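Local structure of cellulase (Uncultured bacterium, 3WX5) at residues Glu66-Asp71 with Leu225-Arg230; Cys83-Cys88 with Asn134-Gly139; Ser92-Arg97 with His217-Gly222. The protein probably hydrolyses internal beta-1,4-glucosidic linkages of cellulose, as expected of a glycoside hydrolase family 12 endoglucanase. All blocks are in the same frame, centred on the assembly; numbering follows the deposited sequence.

Contact 1: Glu66-Asp71 with Leu225-Arg230; sequences EHSNGD and LWEGGR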
ATOM      1  N   GLU A  66      -1.721  -5.420 -18.910  1.00 15.11           N
ATOM      2  CA  GLU A  66      -1.047  -5.086 -20.144  1.00 16.48           C
ATOM      3  C   GLU A  66      -0.223  -3.816 -20.103  1.00 17.12           C
ATOM      4  O   GLU A  66       0.043  -3.203 -21.139  1.00 15.27           O
ATOM      5  CB  GLU A  66      -2.060  -5.060 -21.278  1.00 16.50           C
ATOM      6  CG  GLU A  66      -2.641  -6.458 -21.445  1.00 22.11           C
ATOM      7  CD  GLU A  66      -3.730  -6.518 -22.484  1.00 34.20           C
ATOM      8  OE1 GLU A  66      -4.073  -5.452 -23.057  1.00 33.29           O
ATOM      9  OE2 GLU A  66      -4.209  -7.643 -22.751  1.00 34.01           O
ATOM     10  N   HIS A  67       0.334  -3.510 -18.938  1.00 14.18           N
ATOM     11  CA  HIS A  67       0.972  -2.222 -18.765  1.00 12.59           C
ATOM     12  C   HIS A  67       2.332  -2.210 -19.415  1.00 12.06           C
ATOM     13  O   HIS A  67       3.067  -3.217 -19.385  1.00 12.28           O
ATOM     14  CB  HIS A  67       1.099  -1.880 -17.279  1.00 12.51           C
ATOM     15  CG  HIS A  67      -0.188  -1.979 -16.542  1.00 11.50           C
ATOM     16  ND1 HIS A  67      -1.321  -1.318 -16.958  1.00 14.45           N
ATOM     17  CD2 HIS A  67      -0.550  -2.718 -15.465  1.00  7.79           C
ATOM     18  CE1 HIS A  67      -2.333  -1.653 -16.173  1.00 12.31           C
ATOM     19  NE2 HIS A  67      -1.874  -2.439 -15.212  1.00 10.99           N
ATOM     20  N   SER A  68       2.678  -1.069 -20.003  1.00 10.60           N
ATOM     21  CA  SER A  68       4.054  -0.854 -20.449  1.00 14.00           C
ATOM     22  C   SER A  68       4.324   0.640 -20.405  1.00 14.52           C
ATOM     23  O   SER A  68       4.184   1.339 -21.424  1.00 14.34           O
ATOM     24  CB  SER A  68       4.270  -1.385 -21.876  1.00 14.81           C
ATOM     25  OG  SER A  68       5.661  -1.268 -22.247  1.00 16.62           O
ATOM     26  N   ASN A  69       4.628   1.130 -19.209  1.00 12.92           N
ATOM     27  CA  ASN A  69       4.419   2.548 -18.866  1.00 12.81           C
ATOM     28  C   ASN A  69       5.737   3.254 -18.641  1.00 11.03           C
ATOM     29  O   ASN A  69       5.788   4.324 -18.025  1.00 12.67           O
ATOM     30  CB  ASN A  69       3.550   2.648 -17.617  1.00 12.38           C
ATOM     31  CG  ASN A  69       2.719   3.927 -17.562  1.00 18.91           C
ATOM     32  OD1 ASN A  69       2.487   4.499 -16.476  1.00 17.72           O
ATOM     33  ND2 ASN A  69       2.223   4.352 -18.711  1.00 16.08           N
ATOM     34  N   GLY A  70       6.819   2.714 -19.202  1.00 11.14           N
ATOM     35  CA  GLY A  70       8.118   3.348 -18.972  1.00 11.32           C
ATOM     36  C   GLY A  70       8.456   3.335 -17.490  1.00 11.10           C
ATOM     37  O   GLY A  70       8.263   2.314 -16.816  1.00 10.86           O
ATOM     38  N   ASP A  71       8.930   4.459 -16.959  0.50  5.36           N
ATOM     39  CA  ASP A  71       9.299   4.475 -15.558  0.50  6.10           C
ATOM     40  C   ASP A  71       8.284   5.164 -14.673  0.50  5.05           C
ATOM     41  O   ASP A  71       8.574   5.488 -13.542  0.50  2.71           O
ATOM     42  CB  ASP A  71      10.682   5.065 -15.368  1.00 12.42           C
ATOM     43  CG  ASP A  71      11.780   4.100 -15.814  1.00 19.28           C
ATOM     44  OD1 ASP A  71      11.685   2.898 -15.492  1.00 20.85           O
ATOM     45  OD2 ASP A  71      12.634   4.515 -16.609  1.00 25.39           O
ATOM     46  N   LEU A 225       2.609  -1.409 -10.467  1.00  9.04           N
ATOM     47  CA  LEU A 225       2.938  -2.048 -11.739  1.00 10.49           C
ATOM     48  C   LEU A 225       3.482  -0.998 -12.713  1.00 11.36           C
ATOM     49  O   LEU A 225       2.834   0.012 -12.953  1.00 10.85           O
ATOM     50  CB  LEU A 225       1.687  -2.702 -12.322  1.00 10.42           C
ATOM     51  CG  LEU A 225       1.043  -3.733 -11.398  1.00 14.49           C
ATOM     52  CD1 LEU A 225      -0.182  -4.314 -12.059  1.00 11.13           C
ATOM     53  CD2 LEU A 225       2.064  -4.819 -10.991  1.00 14.43           C
ATOM     54  N   TRP A 226       4.695  -1.217 -13.236  1.00  9.88           N
ATOM     55  CA  TRP A 226       5.185  -0.411 -14.345  1.00  9.64           C
ATOM     56  C   TRP A 226       4.991  -1.157 -15.680  1.00 12.33           C
ATOM     57  O   TRP A 226       4.684  -0.551 -16.706  1.00 11.92           O
ATOM     58  CB  TRP A 226       6.663  -0.084 -14.177  1.00 10.64           C
ATOM     59  CG  TRP A 226       6.994   0.917 -13.073  1.00  9.03           C
ATOM     60  CD1 TRP A 226       7.357   2.228 -13.235  1.00  8.83           C
ATOM     61  CD2 TRP A 226       7.178   0.619 -11.685  1.00  7.81           C
ATOM     62  NE1 TRP A 226       7.714   2.775 -12.019  1.00  9.63           N
ATOM     63  CE2 TRP A 226       7.639   1.796 -11.059  1.00  9.15           C
ATOM     64  CE3 TRP A 226       6.951  -0.521 -10.900  1.00  8.73           C
ATOM     65  CZ2 TRP A 226       7.866   1.876  -9.684  1.00 10.18           C
ATOM     66  CZ3 TRP A 226       7.201  -0.439  -9.525  1.00  8.69           C
ATOM     67  CH2 TRP A 226       7.682   0.745  -8.947  1.00 12.25           C
ATOM     68  N   GLU A 227       5.214  -2.476 -15.658  1.00 10.99           N
ATOM     69  CA  GLU A 227       5.189  -3.276 -16.885  1.00 14.67           C
ATOM     70  C   GLU A 227       4.639  -4.641 -16.504  1.00 14.24           C
ATOM     71  O   GLU A 227       5.142  -5.269 -15.576  1.00 12.66           O
ATOM     72  CB  GLU A 227       6.613  -3.411 -17.423  1.00 14.38           C
ATOM     73  CG  GLU A 227       6.749  -3.623 -18.920  1.00 27.19           C
ATOM     74  CD  GLU A 227       8.179  -3.280 -19.366  1.00 35.77           C
ATOM     75  OE1 GLU A 227       9.084  -4.008 -18.948  1.00 32.28           O
ATOM     76  OE2 GLU A 227       8.429  -2.170 -19.902  1.00 41.20           O
ATOM     77  N   GLY A 228       3.563  -5.071 -17.159  1.00 14.06           N
ATOM     78  CA  GLY A 228       3.023  -6.417 -16.882  1.00 13.35           C
ATOM     79  C   GLY A 228       2.396  -6.561 -15.508  1.00 14.72           C
ATOM     80  O   GLY A 228       1.821  -5.608 -14.971  1.00 13.92           O
ATOM     81  N   GLY A 229       2.520  -7.750 -14.919  1.00 14.04           N
ATOM     82  CA  GLY A 229       1.946  -7.986 -13.594  1.00 15.82           C
ATOM     83  C   GLY A 229       1.072  -9.232 -13.492  1.00 14.64           C
ATOM     84  O   GLY A 229       0.727  -9.675 -12.391  1.00 13.32           O
ATOM     85  N   ARG A 230       0.717  -9.822 -14.633  1.00 13.93           N
ATOM     86  CA  ARG A 230      -0.216 -10.952 -14.608  1.00 13.43           C
ATOM     87  C   ARG A 230       0.294 -12.091 -13.740  1.00 13.03           C
ATOM     88  O   ARG A 230       1.434 -12.570 -13.907  1.00 12.46           O
ATOM     89  CB  ARG A 230      -0.509 -11.478 -16.022  1.00 15.90           C
ATOM     90  CG  ARG A 230      -1.598 -12.571 -16.012  1.00 18.85           C
ATOM     91  CD  ARG A 230      -1.951 -13.040 -17.441  1.00 26.29           C
ATOM     92  NE  ARG A 230      -0.817 -13.742 -18.045  1.00 38.76           N
ATOM     93  CZ  ARG A 230       0.060 -13.206 -18.896  1.00 47.21           C
ATOM     94  NH1 ARG A 230      -0.055 -11.940 -19.306  1.00 47.95           N
ATOM     95  NH2 ARG A 230       1.066 -13.948 -19.348  1.00 51.21           N
TER
HETATM   96  O   HOH W   1       7.405   0.198 -20.643  1.00 24.38           O
HETATM   97  O   HOH W   2       8.974   0.032 -17.621  1.00 20.90           O

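Contact 2: Cys83-Cys88 with Asn134-Gly139; sequences CHWGAC and NGYSGG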
ATOM      1  N   CYS A  83      -9.597   4.913   4.721  1.00 12.96           N
ATOM      2  CA  CYS A  83     -10.206   5.848   3.778  1.00 14.70           C
ATOM      3  C   CYS A  83      -9.223   6.215   2.663  1.00 16.49           C
ATOM      4  O   CYS A  83      -8.220   6.896   2.902  1.00 13.65           O
ATOM      5  CB  CYS A  83     -10.676   7.121   4.496  1.00 18.18           C
ATOM      6  SG  CYS A  83     -11.826   6.830   5.904  1.00 24.23           S
ATOM      7  N   HIS A  84      -9.529   5.723   1.463  1.00 15.04           N
ATOM      8  CA  HIS A  84      -8.754   5.936   0.257  1.00 15.36           C
ATOM      9  C   HIS A  84      -9.472   6.963  -0.615  1.00 15.00           C
ATOM     10  O   HIS A  84     -10.509   6.650  -1.211  1.00 15.80           O
ATOM     11  CB  HIS A  84      -8.652   4.587  -0.489  1.00 15.71           C
ATOM     12  CG  HIS A  84      -7.885   4.651  -1.765  1.00 16.00           C
ATOM     13  ND1 HIS A  84      -6.516   4.477  -1.820  1.00 13.38           N
ATOM     14  CD2 HIS A  84      -8.295   4.846  -3.042  1.00 15.75           C
ATOM     15  CE1 HIS A  84      -6.107   4.641  -3.067  1.00 17.90           C
ATOM     16  NE2 HIS A  84      -7.171   4.842  -3.831  1.00 17.06           N
ATOM     17  N   TRP A  85      -8.949   8.188  -0.657  1.00 14.33           N
ATOM     18  CA  TRP A  85      -9.608   9.287  -1.354  1.00 16.68           C
ATOM     19  C   TRP A  85     -11.090   9.381  -0.976  1.00 16.91           C
ATOM     20  O   TRP A  85     -11.964   9.510  -1.844  1.00 17.41           O
ATOM     21  CB  TRP A  85      -9.430   9.182  -2.867  1.00 15.79           C
ATOM     22  CG  TRP A  85      -8.153   9.815  -3.364  1.00 19.78           C
ATOM     23  CD1 TRP A  85      -7.995  11.084  -3.861  1.00 20.01           C
ATOM     24  CD2 TRP A  85      -6.853   9.218  -3.381  1.00 20.53           C
ATOM     25  NE1 TRP A  85      -6.686  11.300  -4.199  1.00 24.97           N
ATOM     26  CE2 TRP A  85      -5.960  10.175  -3.905  1.00 20.99           C
ATOM     27  CE3 TRP A  85      -6.351   7.988  -2.957  1.00 22.10           C
ATOM     28  CZ2 TRP A  85      -4.597   9.917  -4.080  1.00 25.37           C
ATOM     29  CZ3 TRP A  85      -4.984   7.723  -3.133  1.00 27.94           C
ATOM     30  CH2 TRP A  85      -4.128   8.689  -3.682  1.00 28.27           C
ATOM     31  N   GLY A  86     -11.358   9.312   0.326  1.00 16.54           N
ATOM     32  CA  GLY A  86     -12.720   9.511   0.838  1.00 18.38           C
ATOM     33  C   GLY A  86     -13.620   8.293   0.796  1.00 20.84           C
ATOM     34  O   GLY A  86     -14.741   8.334   1.314  1.00 21.92           O
ATOM     35  N   ALA A  87     -13.157   7.208   0.178  1.00 20.14           N
ATOM     36  CA  ALA A  87     -13.909   5.951   0.207  1.00 19.71           C
ATOM     37  C   ALA A  87     -13.456   5.080   1.385  1.00 19.82           C
ATOM     38  O   ALA A  87     -12.391   4.460   1.331  1.00 20.38           O
ATOM     39  CB  ALA A  87     -13.754   5.195  -1.121  1.00 19.73           C
ATOM     40  N   CYS A  88     -14.276   5.027   2.437  1.00 18.91           N
ATOM     41  CA  CYS A  88     -13.910   4.375   3.702  1.00 18.78           C
ATOM     42  C   CYS A  88     -14.440   2.937   3.816  1.00 20.14           C
ATOM     43  O   CYS A  88     -15.544   2.607   3.334  1.00 19.16           O
ATOM     44  CB  CYS A  88     -14.371   5.221   4.913  1.00 20.15           C
ATOM     45  SG  CYS A  88     -13.709   6.951   5.008  1.00 25.66           S
ATOM     46  N   ASN A 134     -10.372  14.694  -1.323  0.50 18.95           N
ATOM     47  CA  ASN A 134      -9.524  15.336  -2.307  0.50 16.49           C
ATOM     48  C   ASN A 134      -8.043  14.989  -2.254  0.50 16.21           C
ATOM     49  O   ASN A 134      -7.213  15.666  -2.849  0.50 11.64           O
ATOM     50  CB  ASN A 134      -9.754  16.840  -2.329  0.50 18.03           C
ATOM     51  CG  ASN A 134     -10.870  17.219  -3.263  0.50 20.18           C
ATOM     52  OD1 ASN A 134     -10.659  17.985  -4.200  0.50 28.73           O
ATOM     53  ND2 ASN A 134     -12.004  16.536  -3.138  0.50 13.60           N
ATOM     54  N   GLY A 135      -7.731  13.864  -1.631  1.00 17.54           N
ATOM     55  CA  GLY A 135      -6.347  13.381  -1.614  1.00 17.69           C
ATOM     56  C   GLY A 135      -5.566  13.902  -0.417  1.00 17.73           C
ATOM     57  O   GLY A 135      -6.153  14.207   0.641  1.00 18.00           O
ATOM     58  N   TYR A 136      -4.239  13.863  -0.530  1.00 14.20           N
ATOM     59  CA  TYR A 136      -3.366  13.999   0.648  1.00 15.62           C
ATOM     60  C   TYR A 136      -2.263  15.044   0.479  1.00 14.44           C
ATOM     61  O   TYR A 136      -1.211  14.943   1.125  1.00 14.48           O
ATOM     62  CB  TYR A 136      -2.767  12.633   1.064  1.00 13.25           C
ATOM     63  CG  TYR A 136      -3.795  11.524   1.102  1.00 16.10           C
ATOM     64  CD1 TYR A 136      -4.062  10.759  -0.031  1.00 17.09           C
ATOM     65  CD2 TYR A 136      -4.531  11.267   2.252  1.00 11.91           C
ATOM     66  CE1 TYR A 136      -5.020   9.748  -0.006  1.00 17.54           C
ATOM     67  CE2 TYR A 136      -5.543  10.310   2.270  1.00 13.32           C
ATOM     68  CZ  TYR A 136      -5.782   9.554   1.145  1.00 17.44           C
ATOM     69  OH  TYR A 136      -6.745   8.560   1.175  1.00 14.90           O
ATOM     70  N   SER A 137      -2.514  16.066  -0.343  0.50  9.99           N
ATOM     71  CA  SER A 137      -1.545  17.146  -0.518  0.50  9.53           C
ATOM     72  C   SER A 137      -1.300  17.797   0.830  0.50  9.03           C
ATOM     73  O   SER A 137      -2.220  18.011   1.591  0.50  5.45           O
ATOM     74  CB  SER A 137      -2.064  18.203  -1.506  0.50  9.47           C
ATOM     75  OG  SER A 137      -2.287  17.628  -2.774  0.50 19.09           O
ATOM     76  N   GLY A 138      -0.046  18.091   1.130  1.00 13.01           N
ATOM     77  CA  GLY A 138       0.318  18.677   2.434  1.00 14.76           C
ATOM     78  C   GLY A 138       0.462  17.638   3.528  1.00 14.53           C
ATOM     79  O   GLY A 138       0.790  17.963   4.687  1.00 14.00           O
ATOM     80  N   GLY A 139       0.316  16.376   3.138  1.00 11.81           N
ATOM     81  CA  GLY A 139       0.567  15.245   4.041  1.00 10.96           C
ATOM     82  C   GLY A 139       1.707  14.363   3.578  1.00  8.93           C
ATOM     83  O   GLY A 139       2.788  14.863   3.317  1.00 11.58           O
TER

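Contact 3: Ser92-Arg97 with His217-Gly222; sequences SGLPLR and HAVETG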
ATOM      1  N   SER A  92     -13.351   1.331  10.520  1.00 12.36           N
ATOM      2  CA  SER A  92     -11.894   1.122  10.386  1.00 13.85           C
ATOM      3  C   SER A  92     -11.102   1.653  11.577  1.00 15.43           C
ATOM      4  O   SER A  92      -9.972   1.205  11.843  1.00 15.02           O
ATOM      5  CB  SER A  92     -11.373   1.783   9.111  1.00 11.51           C
ATOM      6  OG  SER A  92     -11.346   3.195   9.261  1.00 13.25           O
ATOM      7  N   GLY A  93     -11.706   2.588  12.311  1.00 16.15           N
ATOM      8  CA  GLY A  93     -10.988   3.318  13.355  1.00 19.38           C
ATOM      9  C   GLY A  93     -10.101   4.434  12.823  1.00 18.39           C
ATOM     10  O   GLY A  93      -9.379   5.081  13.595  1.00 18.23           O
ATOM     11  N   LEU A  94     -10.119   4.634  11.507  1.00 16.47           N
ATOM     12  CA  LEU A  94      -9.409   5.758  10.891  1.00 15.31           C
ATOM     13  C   LEU A  94     -10.399   6.777  10.314  1.00 17.52           C
ATOM     14  O   LEU A  94     -11.543   6.423  10.025  1.00 16.17           O
ATOM     15  CB  LEU A  94      -8.443   5.258   9.803  1.00 16.76           C
ATOM     16  CG  LEU A  94      -7.424   4.189  10.225  1.00 14.57           C
ATOM     17  CD1 LEU A  94      -6.773   3.580   8.952  1.00 13.48           C
ATOM     18  CD2 LEU A  94      -6.351   4.785  11.139  1.00 13.21           C
ATOM     19  N   PRO A  95      -9.960   8.032  10.116  1.00 16.48           N
ATOM     20  CA  PRO A  95      -8.592   8.468  10.357  1.00 16.63           C
ATOM     21  C   PRO A  95      -8.311   8.686  11.850  1.00 18.61           C
ATOM     22  O   PRO A  95      -9.231   8.895  12.649  1.00 17.30           O
ATOM     23  CB  PRO A  95      -8.494   9.787   9.577  1.00 16.62           C
ATOM     24  CG  PRO A  95      -9.875  10.302   9.534  1.00 21.82           C
ATOM     25  CD  PRO A  95     -10.753   9.069   9.421  1.00 18.76           C
ATOM     26  N   LEU A  96      -7.045   8.564  12.221  1.00 15.58           N
ATOM     27  CA  LEU A  96      -6.614   8.668  13.607  1.00 14.52           C
ATOM     28  C   LEU A  96      -5.283   9.388  13.592  1.00 13.97           C
ATOM     29  O   LEU A  96      -4.420   9.091  12.750  1.00 12.66           O
ATOM     30  CB  LEU A  96      -6.424   7.280  14.198  1.00 12.74           C
ATOM     31  CG  LEU A  96      -5.941   7.243  15.652  1.00 18.81           C
ATOM     32  CD1 LEU A  96      -7.033   7.797  16.587  1.00 15.59           C
ATOM     33  CD2 LEU A  96      -5.586   5.812  16.053  1.00 22.98           C
ATOM     34  N   ARG A  97      -5.106  10.338  14.506  1.00 12.81           N
ATOM     35  CA  ARG A  97      -3.886  11.125  14.508  1.00 13.07           C
ATOM     36  C   ARG A  97      -2.688  10.229  14.789  1.00 11.66           C
ATOM     37  O   ARG A  97      -2.760   9.335  15.634  1.00 11.28           O
ATOM     38  CB  ARG A  97      -3.977  12.220  15.573  1.00 13.20           C
ATOM     39  CG  ARG A  97      -3.769  13.561  14.983  1.00 14.37           C
ATOM     40  CD  ARG A  97      -4.192  14.678  15.897  1.00 17.60           C
ATOM     41  NE  ARG A  97      -4.199  15.924  15.139  1.00 17.92           N
ATOM     42  CZ  ARG A  97      -4.882  16.991  15.513  1.00 20.23           C
ATOM     43  NH1 ARG A  97      -5.551  16.947  16.654  1.00 17.21           N
ATOM     44  NH2 ARG A  97      -4.874  18.091  14.765  1.00 18.80           N
ATOM     45  N   HIS A 217      -4.838   7.995   7.338  1.00 10.41           N
ATOM     46  CA  HIS A 217      -6.152   7.764   6.711  1.00 11.85           C
ATOM     47  C   HIS A 217      -6.383   6.343   6.253  1.00 12.18           C
ATOM     48  O   HIS A 217      -7.514   5.850   6.285  1.00 13.29           O
ATOM     49  CB  HIS A 217      -6.312   8.695   5.503  1.00 11.02           C
ATOM     50  CG  HIS A 217      -6.522  10.119   5.894  1.00 11.73           C
ATOM     51  ND1 HIS A 217      -7.757  10.594   6.296  1.00 14.29           N
ATOM     52  CD2 HIS A 217      -5.643  11.129   6.091  1.00 15.39           C
ATOM     53  CE1 HIS A 217      -7.648  11.877   6.583  1.00 17.39           C
ATOM     54  NE2 HIS A 217      -6.373  12.224   6.486  1.00 15.96           N
ATOM     55  N   ALA A 218      -5.322   5.691   5.771  1.00 10.38           N
ATOM     56  CA  ALA A 218      -5.497   4.413   5.090  1.00 10.02           C
ATOM     57  C   ALA A 218      -4.253   3.582   5.214  1.00 12.00           C
ATOM     58  O   ALA A 218      -3.161   4.105   5.061  1.00 13.09           O
ATOM     59  CB  ALA A 218      -5.789   4.653   3.590  1.00  9.63           C
ATOM     60  N   VAL A 219      -4.435   2.277   5.406  1.00 11.18           N
ATOM     61  CA  VAL A 219      -3.328   1.333   5.371  1.00 11.62           C
ATOM     62  C   VAL A 219      -3.648   0.371   4.224  1.00 12.56           C
ATOM     63  O   VAL A 219      -4.637  -0.400   4.310  1.00 13.04           O
ATOM     64  CB  VAL A 219      -3.255   0.524   6.699  1.00 11.60           C
ATOM     65  CG1 VAL A 219      -2.104  -0.512   6.646  1.00 10.90           C
ATOM     66  CG2 VAL A 219      -3.042   1.488   7.873  1.00 12.48           C
ATOM     67  N   GLU A 220      -2.788   0.366   3.201  1.00 11.77           N
ATOM     68  CA  GLU A 220      -3.047  -0.409   1.986  1.00 11.44           C
ATOM     69  C   GLU A 220      -1.860  -1.301   1.717  1.00 11.48           C
ATOM     70  O   GLU A 220      -0.739  -0.990   2.115  1.00 10.51           O
ATOM     71  CB  GLU A 220      -3.271   0.521   0.778  1.00 10.58           C
ATOM     72  CG  GLU A 220      -3.856   1.886   1.131  1.00 12.12           C
ATOM     73  CD  GLU A 220      -4.385   2.679  -0.082  1.00 16.52           C
ATOM     74  OE1 GLU A 220      -4.064   2.341  -1.246  1.00 16.21           O
ATOM     75  OE2 GLU A 220      -5.209   3.600   0.133  1.00 16.74           O
ATOM     76  N   THR A 221      -2.073  -2.381   0.972  1.00  9.57           N
ATOM     77  CA  THR A 221      -0.934  -3.028   0.346  1.00  9.14           C
ATOM     78  C   THR A 221      -1.339  -3.586  -1.010  1.00 10.19           C
ATOM     79  O   THR A 221      -2.535  -3.716  -1.293  1.00 10.10           O
ATOM     80  CB  THR A 221      -0.372  -4.147   1.243  1.00  9.49           C
ATOM     81  OG1 THR A 221       0.914  -4.537   0.741  1.00 10.43           O
ATOM     82  CG2 THR A 221      -1.341  -5.374   1.256  1.00  8.73           C
ATOM     83  N   GLY A 222      -0.362  -3.833  -1.875  1.00  9.05           N
ATOM     84  CA  GLY A 222      -0.674  -4.228  -3.260  1.00  8.13           C
ATOM     85  C   GLY A 222       0.587  -4.221  -4.075  1.00 11.55           C
ATOM     86  O   GLY A 222       1.676  -4.343  -3.512  1.00 12.03           O
TER

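Contact 1: Glu66-Asp71 with Leu225-Arg230
His67 and Leu225 meet at one end of the contact, while the Trp226 ring reaches Gly70 and Asp71 at the other. The imidazole presents an edge to leucine: Leu225 CD1 lies near the ring plane, 3.8 Å from His67 CD2. With CG anti to its own carbonyl carbon (chi1 -53°), His67 turns its ring toward Leu225, and there ND1 is hydrogen-bonded to Thr47 and NE2 to Gln49; both nitrogens being engaged, the rotation of the ring is fixed. The indole is turned differently, its pyrrole edge directed at the chain of Asp71, whose carbonyl carbon lies in the ring plane 3.4 Å from Trp226 CD1. Trp226 NE1 gives a weak, bent hydrogen bond to Asp71 O (3.2 Å, 129° at the hydrogen). Two backbone bonds flank the single bridge between Ser68 and Glu227: Gly228 N to His67 O at 2.9 Å and Asn69 N to Trp226 O at 3.0 Å. His67 O also receives the CA-H of Glu227. A water between the loops accepts from Gly70 N, donates to Glu227 OE2 at 2.7 Å and bonds to Ser68 OG, joining side chains too far apart to bond directly. Gly228 O is buried without a partner. Trp226 and Glu227 both face Arg117 in a classic beta bulge, and that arginine forms a salt bridge with Asp71. The contact thus ties the loop leaving strand 60-65 to the corner after strand 215-225, beside the start of strand 117-127.

Contact 2: Cys83-Cys88 with Asn134-Gly139
The chain from Cys83 to Cys88 folds into a tight hairpin whose type I' turn, His84 to Ala87, brings Trp85 to Asn134-Gly139, in the loop between strands 117-127 and 140-149. The hairpin is closed twice, by mutual backbone bonds between His84 and Ala87 and by the Cys83-Cys88 disulfide. On the other side Gly135 is extended, and a type II turn from Tyr136 to Gly139 follows. Trp85 and Gly135 are the nearest residues by backbone, their CA atoms 5.2 Å apart, and Gly135 CA comes within 3.3 Å of Trp85 NE1.

Tyr136 sets its ring edge-on over the indole face. The pair is T-shaped, ring centres 5.0 Å apart and planes at 81°, with Tyr136 CE1 over the six-membered ring, off the centre of the indole as a whole. At an edge of the indole is His84, over whose imidazole Trp85 CE3 lies, 3.3 Å above the plane. Tyr136 OH donates to Cys83 O at 2.8 Å and accepts from Trp85 N at 2.9 Å in a nearly straight bond (162°). Trp125 of strand 117-127 completes the aromatic group, stacking on Tyr136 and meeting Trp85 edge-to-face.

Donating and accepting at once, the hydroxyl bonds to two backbone groups of a covalently closed turn, while the aromatic contacts are consistent with a fixed tilt of the indole. The cluster joins an exposed tryptophan to a buried tyrosine whose hydroxyl is satisfied.

Contact 3: Ser92-Arg97 with His217-Gly222
Leu94 and Pro95 press against the His217 end of segment 217-222, within strand 215-225, and His217 is their main partner. The path of Leu94 can be traced atom by atom. Its CB bond points at the strand, and Leu94 CB lies 3.7 Å from His217 O. With CG anti to the carbonyl carbon (chi1 -55°), the side chain continues along the strand instead of turning back over its own carbonyl. The tip rests on the peptide that joins His217 to Ala218: Leu94 CD1 is 3.6 Å from His217 O and 4.1 Å from Ala218 N. Beyond that peptide Leu94 CD1 approaches Val219 CG2 at 4.4 Å, a loose apolar contact. Leu241, Leu81 and Leu216 also touch the leucine, and Val219 reaches Val239 and Leu104, so this side belongs to the interior between the two sheets of the beta-jelly roll fold.

Pro95, preceded by a cis peptide bond, takes up the imidazole. Pro95 CB is 3.5 Å from His217 ND1, and CG follows at a slightly greater distance, the pyrrolidine approaching the aromatic ring at a slant. At the far end of that ring His217 NE2 has weak hydrogen bonds to Ser129 O and Ser127 OG. Just before Leu94 the chain makes an ST turn, Leu94 N donating to Ser92 OG at 2.9 Å.

Across the two segments the chemistry is therefore shape-fitting of hydrocarbon against a peptide and an imidazole. The backbone bonds lie just outside the contact: His217 pairs with Cys83, and Leu96 pairs with Leu216 of the same strand 215-225.

How the contacts relate
The three sites illustrate how chemistry follows position in one beta sandwich. Contact 3 is buried and relies on packing of hydrocarbon against a peptide and an imidazole; contacts 1 and 2 are partly buried and add direct hydrogen bonds, with water joining in at contact 1. Strand 215-225 runs through the set: contact 3 uses its body, contact 1 its final residue and the loop beyond. Contacts 2 and 3, with centres 10 Å apart, meet directly, through a probable hydrogen bond between His84 ND1 and Glu220 OE2 and the packing of Tyr136 on His217. Contact 1 lies about 27 Å, centre to centre, from contact 3, across the middle of the chain.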